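Local atomic coordinates of angiogenin-1 (Salmo salar, PDB entry 7BFK), a protein that probably cleaves RNA as a secreted endonuclease of the pancreatic ribonuclease family. Residues 17-22 against 44-49. Sequence-based numbering, arbitrary orientation.
Sequences GEMTTL and NTFILA
M19 lies over one face of the F46 ring and makes a Met-aromatic contact. Its SD stands 4.5 Å from the ring centroid, only 13° off the ring normal. The methyl CE sits further toward one side of the same face, 3.9 Å from both F46 CD1 and F46 CE1, as a CH-pi contact. CG of M19 packs at the root of the ring, 3.8 Å from F46 CB. The torsions explain this reach. M19 CG is anti to the backbone N (chi1 -178°), and a bend at chi2 (61°) carries the sulfur across the ring.

L48 meets the same loop residue closer to the backbone. Its methyl CD2 rests against M19 O at 3.4 Å, and CD1 touches M19 CB at 4.1 Å. Cutting L48 back to an alanine takes away both methyls and would probably open a gap beside M19 CB. At G17 the main chains come close, with G17 CA 3.9 Å from L48 CA. A water bridges the two segments there. It accepts a hydrogen bond from G17 N and donates one to A49 O.

The contact belongs to the pancreatic ribonuclease fold. It joins the loop between helices 5-14 and 24-32 to strand 43-47 and the residues that follow it. F46 sits in this strand, which pairs with strand 76-85 through backbone bonds between F46 and V79.

Further out, on the opposite face from M19, N44 ND2 lies 3.3 Å from the plane of the F46 ring, toward its rim. It is held there by a hydrogen bond to Q13 O, while N44 OD1 accepts from K41 NZ. C81 and Q27 both touch M19 and F46, which places the pair between strand 76-85 and helix 24-32.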
# COMPACT_ATOMS: atom_id res chain seq x y z
N GLY A 17 3.58 9.88 -3.13
CA GLY A 17 3.03 11.24 -3.02
C GLY A 17 2.50 11.77 -4.34
O GLY A 17 1.65 12.64 -4.30
N GLU A 18 2.94 11.23 -5.48
CA GLU A 18 2.53 11.71 -6.84
C GLU A 18 1.60 10.70 -7.52
O GLU A 18 1.32 10.88 -8.72
CB GLU A 18 3.78 11.96 -7.69
CG GLU A 18 4.71 13.03 -7.10
CD GLU A 18 6.04 13.22 -7.83
OE1 GLU A 18 6.25 12.57 -8.88
OE2 GLU A 18 6.86 14.03 -7.35
N MET A 19 1.06 9.72 -6.80
CA MET A 19 0.15 8.72 -7.42
C MET A 19 -1.19 9.37 -7.76
O MET A 19 -1.63 10.27 -7.02
CB MET A 19 -0.08 7.54 -6.46
CG MET A 19 -0.95 6.48 -7.03
SD MET A 19 -0.26 5.73 -8.51
CE MET A 19 -1.59 4.61 -8.94
N THR A 20 -1.84 8.93 -8.85
CA THR A 20 -3.20 9.35 -9.27
C THR A 20 -3.95 8.12 -9.81
O THR A 20 -3.30 7.12 -10.13
CB THR A 20 -3.17 10.46 -10.33
OG1 THR A 20 -2.88 9.85 -11.60
CG2 THR A 20 -2.17 11.54 -10.02
N THR A 21 -5.28 8.22 -9.93
CA THR A 21 -6.16 7.15 -10.43
C THR A 21 -5.73 6.76 -11.85
O THR A 21 -5.77 5.55 -12.18
CB THR A 21 -7.62 7.59 -10.36
OG1 THR A 21 -7.74 8.78 -11.16
CG2 THR A 21 -8.08 7.87 -8.95
N LEU A 22 -5.31 7.74 -12.64
CA LEU A 22 -4.90 7.56 -14.06
C LEU A 22 -3.61 6.74 -14.15
O LEU A 22 -3.36 6.19 -15.21
CB LEU A 22 -4.73 8.94 -14.70
CG LEU A 22 -5.97 9.84 -14.69
CD1 LEU A 22 -5.67 11.21 -15.28
CD2 LEU A 22 -7.13 9.19 -15.43
N ASN A 44 -4.51 -2.86 -4.98
CA ASN A 44 -3.37 -2.26 -4.27
C ASN A 44 -3.73 -0.83 -3.93
O ASN A 44 -4.26 -0.14 -4.79
CB ASN A 44 -2.06 -2.33 -5.05
CG ASN A 44 -0.89 -2.12 -4.12
OD1 ASN A 44 -0.51 -3.04 -3.41
ND2 ASN A 44 -0.29 -0.93 -4.17
N THR A 45 -3.46 -0.44 -2.69
CA THR A 45 -3.71 0.91 -2.16
C THR A 45 -2.37 1.66 -1.99
O THR A 45 -1.45 1.12 -1.32
CB THR A 45 -4.52 0.83 -0.86
OG1 THR A 45 -5.64 -0.04 -1.06
CG2 THR A 45 -4.96 2.18 -0.36
N PHE A 46 -2.31 2.86 -2.54
CA PHE A 46 -1.16 3.79 -2.48
C PHE A 46 -1.51 4.96 -1.56
O PHE A 46 -2.60 5.52 -1.67
CB PHE A 46 -0.82 4.29 -3.88
CG PHE A 46 -0.44 3.20 -4.86
CD1 PHE A 46 -1.42 2.56 -5.61
CD2 PHE A 46 0.88 2.81 -5.02
CE1 PHE A 46 -1.08 1.56 -6.50
CE2 PHE A 46 1.22 1.80 -5.90
CZ PHE A 46 0.23 1.17 -6.64
N ILE A 47 -0.59 5.29 -0.64
CA ILE A 47 -0.72 6.44 0.30
C ILE A 47 0.02 7.64 -0.31
O ILE A 47 1.20 7.51 -0.66
CB ILE A 47 -0.17 6.09 1.68
CG1 ILE A 47 -0.77 4.80 2.24
CG2 ILE A 47 -0.38 7.25 2.63
CD1 ILE A 47 -0.00 4.25 3.39
N LEU A 48 -0.65 8.78 -0.40
CA LEU A 48 -0.03 10.02 -0.94
C LEU A 48 0.59 10.79 0.23
O LEU A 48 -0.05 11.72 0.71
CB LEU A 48 -1.09 10.84 -1.69
CG LEU A 48 -1.41 10.35 -3.10
CD1 LEU A 48 -1.97 8.95 -3.11
CD2 LEU A 48 -2.37 11.30 -3.82
N ALA A 49 1.79 10.41 0.64
CA ALA A 49 2.49 10.98 1.80
C ALA A 49 3.99 10.68 1.72
O ALA A 49 4.39 9.90 0.83
CB ALA A 49 1.89 10.40 3.07
O HOH W 1 6.09 9.78 -1.29